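Local atomic coordinates of lectin CEL-IV, C-type (Cucumaria echinata, PDB entry 3ALU), a protein that binds galactose-containing carbohydrates through a calcium ion, as a tetrameric C-type lectin bearing the EPN carbohydrate recognition motif. Residues 13-18 and 53-58; 19-24 and 69-74; 36-41 and 150-155; 85-90 and 132-137. All blocks are in the same frame, centred on the assembly; numbering follows the deposited sequence.

Interaction 1 (13-18 and 53-58); sequences NGKCFR and SIHSAE
Lys15 meets Ser53 and the neighbourhood of His55 with its ammonium group alone. The strand begins at this lysine, after the turn at Gly14. The lysine chain runs extended until it bends at its third torsion (chi3 75°), and that kink carries NZ over to the loop 53-56. There NZ stands 3.1 Å from Ser53 OG and 4.2 Å from ND1 of His55, whose imidazole turns its edge to it and is hydrogen-bonded through NE2 to Ser102 OG; were that ring protonated, the two charges would probably disfavour each other.

A water bridges the two segments, accepting from Lys15 NZ at 2.6 Å and donating to Ser53 O at 2.7 Å. The same water lies in the plane of the Phe17 ring, at its edge. Two residues on from the lysine, Phe17 also brings CE2 to 4.4 Å from Ser53 O, a loose approach at the ring edge. Gln148 OE1 ties the two sides together, accepting from both Lys15 NZ and Ser53 N, while Ser53 OG bonds to Asp100.

Strand 15-21 pairs here with strands 10-12 and 143-148, and Phe17 reaches from it to Leu63 of helix 57-70. Ser56 caps that helix at its N-terminus, so the contact joins the strand to the loop leading into the helix.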
loop_
_atom_site.group_PDB
_atom_site.type_symbol
_atom_site.label_atom_id
_atom_site.label_comp_id
_atom_site.label_asym_id
_atom_site.label_seq_id
_atom_site.Cartn_x
_atom_site.Cartn_y
_atom_site.Cartn_z
ATOM N N ASN A 13 4.259 10.320 -4.719
ATOM C CA ASN A 13 4.029 9.962 -6.120
ATOM C C ASN A 13 4.645 8.623 -6.537
ATOM O O ASN A 13 5.250 8.518 -7.600
ATOM C CB ASN A 13 4.576 11.061 -7.010
ATOM C CG ASN A 13 3.611 11.430 -8.099
ATOM O OD1 ASN A 13 3.509 10.730 -9.105
ATOM N ND2 ASN A 13 2.872 12.527 -7.897
ATOM N N GLY A 14 4.524 7.623 -5.670
ATOM C CA GLY A 14 4.983 6.279 -6.008
ATOM C C GLY A 14 6.413 5.930 -5.669
ATOM O O GLY A 14 6.828 4.789 -5.849
ATOM N N LYS A 15 7.155 6.902 -5.156
ATOM C CA LYS A 15 8.570 6.685 -4.792
ATOM C C LYS A 15 8.785 6.867 -3.298
ATOM O O LYS A 15 8.061 7.601 -2.654
ATOM C CB LYS A 15 9.462 7.669 -5.542
ATOM C CG LYS A 15 9.501 7.361 -7.022
ATOM C CD LYS A 15 10.249 8.436 -7.800
ATOM C CE LYS A 15 11.737 8.300 -7.593
ATOM N NZ LYS A 15 12.473 9.163 -8.601
ATOM N N CYS A 16 9.828 6.217 -2.762
ATOM C CA CYS A 16 10.102 6.274 -1.343
ATOM C C CYS A 16 11.456 6.949 -1.120
ATOM O O CYS A 16 12.452 6.609 -1.806
ATOM C CB CYS A 16 10.183 4.866 -0.740
ATOM S SG CYS A 16 8.598 3.995 -0.857
ATOM N N PHE A 17 11.456 7.906 -0.214
ATOM C CA PHE A 17 12.634 8.740 0.022
ATOM C C PHE A 17 13.042 8.732 1.474
ATOM O O PHE A 17 12.222 8.551 2.374
ATOM C CB PHE A 17 12.323 10.184 -0.350
ATOM C CG PHE A 17 11.946 10.389 -1.807
ATOM C CD1 PHE A 17 10.607 10.483 -2.182
ATOM C CD2 PHE A 17 12.928 10.510 -2.782
ATOM C CE1 PHE A 17 10.247 10.707 -3.518
ATOM C CE2 PHE A 17 12.594 10.726 -4.111
ATOM C CZ PHE A 17 11.275 10.827 -4.501
ATOM N N ARG A 18 14.328 9.008 1.700
ATOM C CA ARG A 18 14.829 9.186 3.052
ATOM C C ARG A 18 16.052 10.110 3.027
ATOM O O ARG A 18 16.970 9.966 2.195
ATOM C CB ARG A 18 15.161 7.840 3.689
ATOM C CG ARG A 18 15.608 7.973 5.171
ATOM C CD ARG A 18 15.612 6.615 5.867
ATOM N NE ARG A 18 16.313 6.791 7.114
ATOM C CZ ARG A 18 16.832 5.768 7.791
ATOM N NH1 ARG A 18 16.667 4.530 7.341
ATOM N NH2 ARG A 18 17.503 5.992 8.893
ATOM N N SER A 53 16.246 11.268 -7.710
ATOM C CA SER A 53 16.052 12.064 -8.952
ATOM C C SER A 53 14.742 12.837 -8.821
ATOM O O SER A 53 13.952 12.483 -7.967
ATOM C CB SER A 53 16.032 11.177 -10.158
ATOM O OG SER A 53 14.955 10.225 -10.193
ATOM N N ILE A 54 14.531 13.879 -9.655
ATOM C CA ILE A 54 13.404 14.816 -9.438
ATOM C C ILE A 54 12.843 15.119 -10.810
ATOM O O ILE A 54 13.625 15.483 -11.717
ATOM C CB ILE A 54 13.876 16.107 -8.730
ATOM C CG1 ILE A 54 14.593 15.762 -7.389
ATOM C CG2 ILE A 54 12.699 17.096 -8.530
ATOM C CD1 ILE A 54 15.261 16.954 -6.669
ATOM N N HIS A 55 11.517 14.969 -10.975
ATOM C CA HIS A 55 10.938 14.984 -12.342
ATOM C C HIS A 55 9.788 15.935 -12.542
ATOM O O HIS A 55 9.169 15.961 -13.620
ATOM C CB HIS A 55 10.553 13.579 -12.729
ATOM C CG HIS A 55 11.747 12.717 -12.846
ATOM N ND1 HIS A 55 12.156 11.862 -11.837
ATOM C CD2 HIS A 55 12.709 12.694 -13.785
ATOM C CE1 HIS A 55 13.289 11.285 -12.201
ATOM N NE2 HIS A 55 13.651 11.779 -13.371
ATOM N N SER A 56 9.523 16.740 -11.525
ATOM C CA SER A 56 8.427 17.721 -11.602
ATOM C C SER A 56 8.551 18.780 -10.525
ATOM O O SER A 56 9.249 18.586 -9.508
ATOM C CB SER A 56 7.038 17.034 -11.490
ATOM O OG SER A 56 6.770 16.653 -10.136
ATOM N N ALA A 57 7.847 19.909 -10.736
ATOM C CA ALA A 57 7.794 20.974 -9.768
ATOM C C ALA A 57 7.212 20.511 -8.425
ATOM O O ALA A 57 7.648 20.960 -7.380
ATOM C CB ALA A 57 6.952 22.135 -10.320
ATOM N N GLU A 58 6.191 19.655 -8.487
ATOM C CA GLU A 58 5.599 19.086 -7.289
ATOM C C GLU A 58 6.581 18.199 -6.541
ATOM O O GLU A 58 6.616 18.235 -5.322
ATOM C CB GLU A 58 4.394 18.244 -7.671
ATOM C CG GLU A 58 3.219 19.093 -8.111
ATOM C CD GLU A 58 1.922 18.308 -8.163
ATOM O OE1 GLU A 58 0.859 18.969 -8.244
ATOM O OE2 GLU A 58 1.957 17.041 -8.107
HETATM O O HOH W 1 11.457 11.465 -8.078
#

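Interaction 2 (19-24 and 69-74); sequences LFHNHL and TSLPDL
Leu19 pushes its CD2 methyl against the end of helix 57-70, overlapping the CB of Ser70 at 3.6 Å. Its CG stands anti to the backbone N (chi1 173°), which lets the branch reach out from the strand. The same methyl meets Leu71 CD1 at 4.0 Å, and the two leucines come tip to tip.

Leu71 is the first residue to leave the helical conformation, and its CD1 is shared between two neighbours. Besides Leu19 it touches the imidazole of His21, with CE1 at 3.5 Å from Leu71 CD1. The methyl approaches this ring obliquely, and the two side chains slide past one another in opposite directions. Ser70 offers its CB to the packing, whereas its hydroxyl bonds back to the carbonyl of Leu66, one turn earlier in the helix; the polar end of the serine is thereby satisfied without a partner on the strand.

On the strand side the chain turns a corner at Asn22. His23 ND1 donates to His21 O over 3.3 Å, a bent bond (140° at the hydrogen) whose acceptor lies in the imidazole plane although the donor stands above the carbonyl plane. Past the corner, Leu24 packs on helix 26-33.

Thr69 of the second subunit packs on His21, and His21 of that subunit on Pro72, so both segments also take part in the subunit interface. Packing of the second helix against the sheet is characteristic of the C-type lectin fold, and here its last turn rests on strand 15-21.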
loop_
_atom_site.group_PDB
_atom_site.type_symbol
_atom_site.label_atom_id
_atom_site.label_comp_id
_atom_site.label_asym_id
_atom_site.label_seq_id
_atom_site.Cartn_x
_atom_site.Cartn_y
_atom_site.Cartn_z
ATOM N N LEU A 19 15.990 11.098 3.906
ATOM C CA LEU A 19 17.110 12.015 4.166
ATOM C C LEU A 19 18.078 11.419 5.153
ATOM O O LEU A 19 17.675 11.011 6.279
ATOM C CB LEU A 19 16.531 13.341 4.694
ATOM C CG LEU A 19 17.583 14.359 5.177
ATOM C CD1 LEU A 19 18.321 14.949 3.994
ATOM C CD2 LEU A 19 16.929 15.447 5.983
ATOM N N PHE A 20 19.351 11.412 4.775
ATOM C CA PHE A 20 20.418 10.901 5.673
ATOM C C PHE A 20 21.277 12.037 6.182
ATOM O O PHE A 20 21.575 12.997 5.453
ATOM C CB PHE A 20 21.253 9.818 4.990
ATOM C CG PHE A 20 20.479 8.543 4.762
ATOM C CD1 PHE A 20 20.434 7.555 5.761
ATOM C CD2 PHE A 20 19.722 8.362 3.606
ATOM C CE1 PHE A 20 19.682 6.401 5.585
ATOM C CE2 PHE A 20 18.976 7.166 3.417
ATOM C CZ PHE A 20 18.950 6.200 4.431
ATOM N N HIS A 21 21.669 11.926 7.456
ATOM C CA HIS A 21 22.304 13.045 8.182
ATOM C C HIS A 21 23.794 12.997 8.263
ATOM O O HIS A 21 24.411 13.999 8.683
ATOM C CB HIS A 21 21.721 13.187 9.591
ATOM C CG HIS A 21 20.278 13.553 9.609
ATOM N ND1 HIS A 21 19.823 14.736 10.136
ATOM C CD2 HIS A 21 19.178 12.884 9.180
ATOM C CE1 HIS A 21 18.507 14.777 10.052
ATOM N NE2 HIS A 21 18.092 13.680 9.449
ATOM N N ASN A 22 24.399 11.876 7.854
ATOM C CA ASN A 22 25.861 11.827 7.813
ATOM C C ASN A 22 26.333 12.511 6.549
ATOM O O ASN A 22 25.587 12.600 5.550
ATOM C CB ASN A 22 26.443 10.416 8.025
ATOM C CG ASN A 22 26.071 9.454 6.948
ATOM O OD1 ASN A 22 24.905 9.372 6.541
ATOM N ND2 ASN A 22 27.062 8.676 6.483
ATOM N N HIS A 23 27.511 13.096 6.619
ATOM C CA HIS A 23 27.953 13.943 5.528
ATOM C C HIS A 23 28.895 13.096 4.711
ATOM O O HIS A 23 29.926 12.624 5.218
ATOM C CB HIS A 23 28.670 15.177 6.064
ATOM C CG HIS A 23 27.759 16.255 6.591
ATOM N ND1 HIS A 23 26.669 16.010 7.401
ATOM C CD2 HIS A 23 27.810 17.599 6.440
ATOM C CE1 HIS A 23 26.094 17.149 7.739
ATOM N NE2 HIS A 23 26.768 18.130 7.167
ATOM N N LEU A 24 28.580 12.942 3.432
ATOM C CA LEU A 24 29.378 12.127 2.550
ATOM C C LEU A 24 29.657 12.906 1.277
ATOM O O LEU A 24 28.858 13.771 0.879
ATOM C CB LEU A 24 28.602 10.879 2.172
ATOM C CG LEU A 24 28.828 9.515 2.849
ATOM C CD1 LEU A 24 29.780 9.496 4.074
ATOM C CD2 LEU A 24 27.597 8.650 2.961
ATOM N N THR A 69 11.583 20.833 6.641
ATOM C CA THR A 69 10.928 20.381 7.898
ATOM C C THR A 69 11.833 19.455 8.729
ATOM O O THR A 69 11.675 19.394 9.962
ATOM C CB THR A 69 9.578 19.692 7.667
ATOM O OG1 THR A 69 9.758 18.502 6.895
ATOM C CG2 THR A 69 8.617 20.635 6.954
ATOM N N SER A 70 12.775 18.755 8.078
ATOM C CA SER A 70 13.694 17.872 8.804
ATOM C C SER A 70 14.880 18.626 9.436
ATOM O O SER A 70 15.422 18.200 10.461
ATOM C CB SER A 70 14.213 16.750 7.891
ATOM O OG SER A 70 13.145 15.969 7.349
ATOM N N LEU A 71 15.283 19.734 8.820
ATOM C CA LEU A 71 16.475 20.476 9.237
ATOM C C LEU A 71 16.174 21.929 9.626
ATOM O O LEU A 71 16.922 22.817 9.239
ATOM C CB LEU A 71 17.483 20.468 8.091
ATOM C CG LEU A 71 18.437 19.288 7.880
ATOM C CD1 LEU A 71 18.291 18.019 8.740
ATOM C CD2 LEU A 71 18.850 19.086 6.415
ATOM N N PRO A 72 15.106 22.185 10.420
ATOM C CA PRO A 72 14.702 23.609 10.534
ATOM C C PRO A 72 15.751 24.517 11.178
ATOM O O PRO A 72 15.833 25.704 10.826
ATOM C CB PRO A 72 13.409 23.549 11.370
ATOM C CG PRO A 72 13.515 22.224 12.124
ATOM C CD PRO A 72 14.201 21.294 11.191
ATOM N N ASP A 73 16.556 23.979 12.095
ATOM C CA ASP A 73 17.554 24.798 12.801
ATOM C C ASP A 73 18.797 25.009 11.948
ATOM O O ASP A 73 19.698 25.770 12.329
ATOM C CB ASP A 73 17.979 24.126 14.112
ATOM C CG ASP A 73 16.923 24.228 15.196
ATOM O OD1 ASP A 73 16.933 23.337 16.085
ATOM O OD2 ASP A 73 16.108 25.191 15.170
ATOM N N LEU A 74 18.890 24.312 10.816
ATOM C CA LEU A 74 20.083 24.427 9.988
ATOM C C LEU A 74 19.854 25.390 8.831
ATOM O O LEU A 74 20.791 25.717 8.136
ATOM C CB LEU A 74 20.529 23.068 9.455
ATOM C CG LEU A 74 20.836 21.954 10.467
ATOM C CD1 LEU A 74 21.474 20.835 9.642
ATOM C CD2 LEU A 74 21.755 22.378 11.628
#

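Interaction 3 (36-41 and 150-155); sequences FGLASC and PCVHYT
Leu38 lies across Pro150 from its first side-chain atom onward. Its CB sits 3.6 Å from Pro150 CG and 3.8 Å from Pro150 CB, the two side chains meeting at a slant. One bond further out, Leu38 CG is still 4.1 Å from Pro150 CB. At the tip the partner changes: Leu38 CD1 meets CG1 of Val152 at 4.0 Å, tip to tip. With CG anti to the backbone N (chi1 -155°), the leucine spans both residues, its root on the proline and its end on the valine. The proline ring also lies along the backbone before the leucine, with its CG 4.0 Å from Gly37 C.

Val152 and Leu38 belong to strands that do not pair with each other. Both segments instead form antiparallel pairing with a strand of the third subunit, so the sheet runs on across the interface. Cys41 is disulfide-bonded to Cys151 of the third subunit, and Cys151 to Cys41 of that subunit, whose Leu46 packs on Val152.

No hydrogen bond links the two segments directly. Between them the contact is apolar packing alone; the third subunit adds strand pairing and disulfides to both.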
loop_
_atom_site.group_PDB
_atom_site.type_symbol
_atom_site.label_atom_id
_atom_site.label_comp_id
_atom_site.label_asym_id
_atom_site.label_seq_id
_atom_site.Cartn_x
_atom_site.Cartn_y
_atom_site.Cartn_z
ATOM N N PHE A 36 20.724 -0.027 -0.287
ATOM C CA PHE A 36 19.337 -0.431 -0.303
ATOM C C PHE A 36 19.035 -1.087 -1.636
ATOM O O PHE A 36 19.502 -0.641 -2.692
ATOM C CB PHE A 36 18.411 0.777 -0.023
ATOM C CG PHE A 36 18.793 1.512 1.246
ATOM C CD1 PHE A 36 18.474 0.991 2.499
ATOM C CD2 PHE A 36 19.502 2.717 1.182
ATOM C CE1 PHE A 36 18.848 1.638 3.663
ATOM C CE2 PHE A 36 19.906 3.372 2.340
ATOM C CZ PHE A 36 19.558 2.844 3.601
ATOM N N GLY A 37 18.332 -2.215 -1.580
ATOM C CA GLY A 37 18.091 -2.980 -2.797
ATOM C C GLY A 37 16.644 -3.381 -3.004
ATOM O O GLY A 37 15.777 -3.209 -2.124
ATOM N N LEU A 38 16.398 -3.916 -4.193
ATOM C CA LEU A 38 15.145 -4.577 -4.525
ATOM C C LEU A 38 15.524 -5.961 -5.008
ATOM O O LEU A 38 16.341 -6.124 -5.931
ATOM C CB LEU A 38 14.431 -3.792 -5.610
ATOM C CG LEU A 38 12.927 -3.789 -5.871
ATOM C CD1 LEU A 38 12.555 -4.296 -7.250
ATOM C CD2 LEU A 38 12.031 -4.292 -4.777
ATOM N N ALA A 39 14.963 -6.982 -4.369
ATOM C CA ALA A 39 15.345 -8.328 -4.711
ATOM C C ALA A 39 14.087 -9.081 -5.106
ATOM O O ALA A 39 13.001 -8.773 -4.614
ATOM C CB ALA A 39 16.008 -9.007 -3.521
ATOM N N SER A 40 14.232 -10.058 -5.989
ATOM C CA SER A 40 13.131 -10.987 -6.224
ATOM C C SER A 40 12.988 -11.869 -4.978
ATOM O O SER A 40 13.938 -12.041 -4.174
ATOM C CB SER A 40 13.419 -11.843 -7.460
ATOM O OG SER A 40 14.278 -12.918 -7.086
ATOM N N CYS A 41 11.794 -12.419 -4.782
ATOM C CA CYS A 41 11.576 -13.266 -3.613
ATOM C C CYS A 41 12.389 -14.561 -3.663
ATOM O O CYS A 41 12.721 -15.119 -2.606
ATOM C CB CYS A 41 10.096 -13.555 -3.435
ATOM S SG CYS A 41 9.162 -12.059 -3.089
ATOM N N PRO A 150 14.572 1.741 -5.035
ATOM C CA PRO A 150 14.352 1.432 -6.416
ATOM C C PRO A 150 12.906 1.736 -6.809
ATOM O O PRO A 150 11.972 1.324 -6.103
ATOM C CB PRO A 150 14.657 -0.091 -6.500
ATOM C CG PRO A 150 15.543 -0.361 -5.374
ATOM C CD PRO A 150 15.233 0.642 -4.305
ATOM N N CYS A 151 12.738 2.502 -7.880
ATOM C CA CYS A 151 11.431 2.927 -8.370
ATOM C C CYS A 151 10.988 1.905 -9.419
ATOM O O CYS A 151 11.667 1.712 -10.432
ATOM C CB CYS A 151 11.541 4.321 -9.009
ATOM S SG CYS A 151 9.965 5.088 -9.523
ATOM N N VAL A 152 9.877 1.226 -9.152
ATOM C CA VAL A 152 9.416 0.176 -10.064
ATOM C C VAL A 152 7.916 0.203 -10.179
ATOM O O VAL A 152 7.228 0.682 -9.289
ATOM C CB VAL A 152 9.840 -1.224 -9.590
ATOM C CG1 VAL A 152 11.367 -1.331 -9.595
ATOM C CG2 VAL A 152 9.288 -1.529 -8.185
ATOM N N HIS A 153 7.414 -0.293 -11.296
ATOM C CA HIS A 153 5.985 -0.405 -11.499
ATOM C C HIS A 153 5.679 -1.687 -12.283
ATOM O O HIS A 153 6.532 -2.224 -13.010
ATOM C CB HIS A 153 5.434 0.837 -12.225
ATOM C CG HIS A 153 5.939 0.991 -13.623
ATOM N ND1 HIS A 153 7.236 1.358 -13.911
ATOM C CD2 HIS A 153 5.323 0.831 -14.818
ATOM C CE1 HIS A 153 7.398 1.414 -15.221
ATOM N NE2 HIS A 153 6.253 1.095 -15.794
ATOM N N TYR A 154 4.469 -2.200 -12.093
ATOM C CA TYR A 154 4.024 -3.369 -12.854
ATOM C C TYR A 154 3.701 -2.976 -14.276
ATOM O O TYR A 154 3.223 -1.873 -14.532
ATOM C CB TYR A 154 2.796 -3.994 -12.220
ATOM C CG TYR A 154 3.049 -4.582 -10.865
ATOM C CD1 TYR A 154 3.921 -5.644 -10.696
ATOM C CD2 TYR A 154 2.397 -4.082 -9.738
ATOM C CE1 TYR A 154 4.153 -6.167 -9.444
ATOM C CE2 TYR A 154 2.583 -4.620 -8.529
ATOM C CZ TYR A 154 3.462 -5.661 -8.369
ATOM O OH TYR A 154 3.659 -6.191 -7.122
ATOM N N THR A 155 4.000 -3.865 -15.211
ATOM C CA THR A 155 3.670 -3.629 -16.609
ATOM C C THR A 155 2.615 -4.654 -16.994
ATOM O O THR A 155 2.879 -5.854 -16.985
ATOM C CB THR A 155 4.908 -3.749 -17.507
ATOM O OG1 THR A 155 5.533 -5.010 -17.270
ATOM C CG2 THR A 155 5.897 -2.654 -17.167
#

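Interaction 4 (85-90 and 132-137); sequences IGMKVG and GFWADV. With CA (calcium ion), chain K; GLA (alpha-D-galactopyranose), chain E.
Asp136 grips the calcium ion twice, its backbone O and its side-chain OD1 each binding the ion at 2.4 Å. The first torsion (chi1 73°) places the carboxylate between the backbone N and carbonyl carbon, and from there it can chelate together with the main chain. Its other oxygen, OD2, is hydrogen-bonded to Ser120, which fixes the rotation of the group. Glu113, Asn115 and Asn116 complete the protein ligands.

The galactose adds two more: GLA O3 lies 2.6 Å and GLA O4 2.5 Å from the calcium ion. Ala135 CB faces the sugar, and Val137 CG1 comes to 3.2 Å from GLA O6, while Gln82 NE2 and Asn115 ND2 hydrogen-bond to the galactose. Direct coordination by two sugar hydroxyls is the hallmark of C-type lectin recognition.

Behind this site Trp134 turns its indole to the other segment. Ile85 places CD1 over one face of the five-membered ring, 3.7 Å from its centroid and 7° off the normal, a CH-pi contact. The two side chains cross at about a right angle. Met87, bent at its second and third torsions, brings CE to 4.0 Å from Trp134 CZ3, approaching the indole obliquely.

Trp109 meets the same indole edge-to-face, and Ile124 of strand 120-125 touches both Ile85 and Trp134. Strand 120-125 pairs antiparallel with strand 82-89 and with strand 134-137, so the contact reaches across this intervening strand, with Trp98 of strand 96-98 packing on Ile85 and Met87.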
loop_
_atom_site.group_PDB
_atom_site.type_symbol
_atom_site.label_atom_id
_atom_site.label_comp_id
_atom_site.label_asym_id
_atom_site.label_seq_id
_atom_site.Cartn_x
_atom_site.Cartn_y
_atom_site.Cartn_z
ATOM N N ILE A 85 21.467 15.368 -4.310
ATOM C CA ILE A 85 20.540 14.558 -5.087
ATOM C C ILE A 85 21.353 13.907 -6.217
ATOM O O ILE A 85 22.573 14.187 -6.351
ATOM C CB ILE A 85 19.404 15.417 -5.641
ATOM C CG1 ILE A 85 19.980 16.528 -6.532
ATOM C CG2 ILE A 85 18.558 16.018 -4.473
ATOM C CD1 ILE A 85 18.855 17.448 -7.149
ATOM N N GLY A 86 20.710 13.088 -7.032
ATOM C CA GLY A 86 21.451 12.223 -7.984
ATOM C C GLY A 86 21.908 12.887 -9.284
ATOM O O GLY A 86 22.157 12.183 -10.242
ATOM N N MET A 87 22.100 14.212 -9.267
ATOM C CA MET A 87 22.406 14.979 -10.506
ATOM C C MET A 87 23.899 15.066 -10.814
ATOM O O MET A 87 24.677 15.537 -9.988
ATOM C CB MET A 87 21.836 16.399 -10.322
ATOM C CG MET A 87 22.167 17.408 -11.448
ATOM S SD MET A 87 21.833 16.867 -13.137
ATOM C CE MET A 87 20.033 16.941 -13.174
ATOM N N LYS A 88 24.295 14.661 -12.037
ATOM C CA LYS A 88 25.687 14.802 -12.469
ATOM C C LYS A 88 25.698 15.717 -13.686
ATOM O O LYS A 88 24.943 15.489 -14.624
ATOM C CB LYS A 88 26.265 13.430 -12.858
ATOM C CG LYS A 88 26.314 12.453 -11.696
ATOM C CD LYS A 88 26.963 11.145 -12.136
ATOM C CE LYS A 88 26.029 10.351 -13.021
ATOM N NZ LYS A 88 26.437 8.917 -13.218
ATOM N N VAL A 89 26.521 16.749 -13.619
ATOM C CA VAL A 89 26.753 17.633 -14.765
ATOM C C VAL A 89 28.100 17.215 -15.339
ATOM O O VAL A 89 29.134 17.289 -14.609
ATOM C CB VAL A 89 26.753 19.116 -14.307
ATOM C CG1 VAL A 89 26.984 20.040 -15.543
ATOM C CG2 VAL A 89 25.466 19.438 -13.548
ATOM N N GLY A 90 28.096 16.793 -16.619
ATOM C CA GLY A 90 29.277 16.190 -17.269
ATOM C C GLY A 90 30.167 17.245 -17.931
ATOM O O GLY A 90 30.412 18.308 -17.372
ATOM N N GLY A 132 15.562 25.859 -1.777
ATOM C CA GLY A 132 15.510 24.430 -2.164
ATOM C C GLY A 132 15.936 24.166 -3.607
ATOM O O GLY A 132 16.222 23.027 -3.993
ATOM N N PHE A 133 15.933 25.184 -4.468
ATOM C CA PHE A 133 16.342 24.917 -5.827
ATOM C C PHE A 133 17.831 24.561 -5.866
ATOM O O PHE A 133 18.566 24.785 -4.868
ATOM C CB PHE A 133 16.004 26.158 -6.704
ATOM C CG PHE A 133 14.530 26.366 -6.865
ATOM C CD1 PHE A 133 13.905 27.474 -6.284
ATOM C CD2 PHE A 133 13.755 25.437 -7.552
ATOM C CE1 PHE A 133 12.518 27.661 -6.424
ATOM C CE2 PHE A 133 12.371 25.607 -7.682
ATOM C CZ PHE A 133 11.762 26.728 -7.090
ATOM N N TRP A 134 18.288 24.026 -6.995
ATOM C CA TRP A 134 19.560 23.283 -6.974
ATOM C C TRP A 134 20.785 24.157 -7.221
ATOM O O TRP A 134 20.738 25.102 -8.031
ATOM C CB TRP A 134 19.589 22.144 -7.991
ATOM C CG TRP A 134 18.348 21.340 -8.085
ATOM C CD1 TRP A 134 17.456 21.100 -7.085
ATOM C CD2 TRP A 134 17.880 20.649 -9.240
ATOM N NE1 TRP A 134 16.435 20.308 -7.562
ATOM C CE2 TRP A 134 16.671 20.002 -8.880
ATOM C CE3 TRP A 134 18.392 20.469 -10.553
ATOM C CZ2 TRP A 134 15.896 19.237 -9.802
ATOM C CZ3 TRP A 134 17.630 19.707 -11.469
ATOM C CH2 TRP A 134 16.389 19.100 -11.088
ATOM N N ALA A 135 21.877 23.783 -6.564
ATOM C CA ALA A 135 23.200 24.345 -6.859
ATOM C C ALA A 135 24.063 23.219 -7.384
ATOM O O ALA A 135 23.877 22.062 -6.982
ATOM C CB ALA A 135 23.837 24.929 -5.593
ATOM N N ASP A 136 25.008 23.515 -8.278
ATOM C CA ASP A 136 26.024 22.493 -8.558
ATOM C C ASP A 136 27.281 22.773 -7.753
ATOM O O ASP A 136 27.596 23.949 -7.457
ATOM C CB ASP A 136 26.329 22.296 -10.057
ATOM C CG ASP A 136 27.144 23.457 -10.673
ATOM O OD1 ASP A 136 26.962 24.623 -10.294
ATOM O OD2 ASP A 136 27.949 23.186 -11.593
ATOM N N VAL A 137 27.922 21.685 -7.344
ATOM C CA VAL A 137 29.072 21.774 -6.441
ATOM C C VAL A 137 30.114 20.772 -6.879
ATOM O O VAL A 137 29.832 19.825 -7.596
ATOM C CB VAL A 137 28.666 21.454 -4.956
ATOM C CG1 VAL A 137 27.599 22.421 -4.401
ATOM C CG2 VAL A 137 28.238 19.972 -4.773
HETATM CA CA CA K . 27.535 26.139 -8.493
HETATM C C1 GLA E . 29.038 29.058 -4.295
HETATM C C2 GLA E . 28.895 28.945 -5.818
HETATM C C3 GLA E . 27.451 28.804 -6.273
HETATM C C4 GLA E . 26.752 27.655 -5.536
HETATM C C5 GLA E . 26.977 27.816 -4.019
HETATM C C6 GLA E . 26.384 26.659 -3.201
HETATM O O2 GLA E . 29.429 30.127 -6.455
HETATM O O3 GLA E . 27.423 28.600 -7.694
HETATM O O4 GLA E . 27.348 26.436 -5.994
HETATM O O5 GLA E . 28.381 27.892 -3.711
HETATM O O6 GLA E . 27.108 25.471 -3.535
#

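Interactions 3 and 4 are the buried contacts, some 26 Å apart between centres on opposite sides of the chain's centre: one belongs to a subunit interface, the other underlies the sugar site. Interactions 1 and 2 are partly buried and share strand 15-21 and helix 57-70, meeting opposite ends of the helix; interaction 2 also borders another subunit. Their chemistry differs accordingly, polar and water-bridged at the helix start, largely apolar at its end. Interaction 1 touches two others: Ile54 packs on Ile85 and Trp134 of interaction 4, and Lys15 on Cys151 of interaction 3. Phe20 and Phe36 join interactions 2 and 3. A metal enters interaction 4 alone.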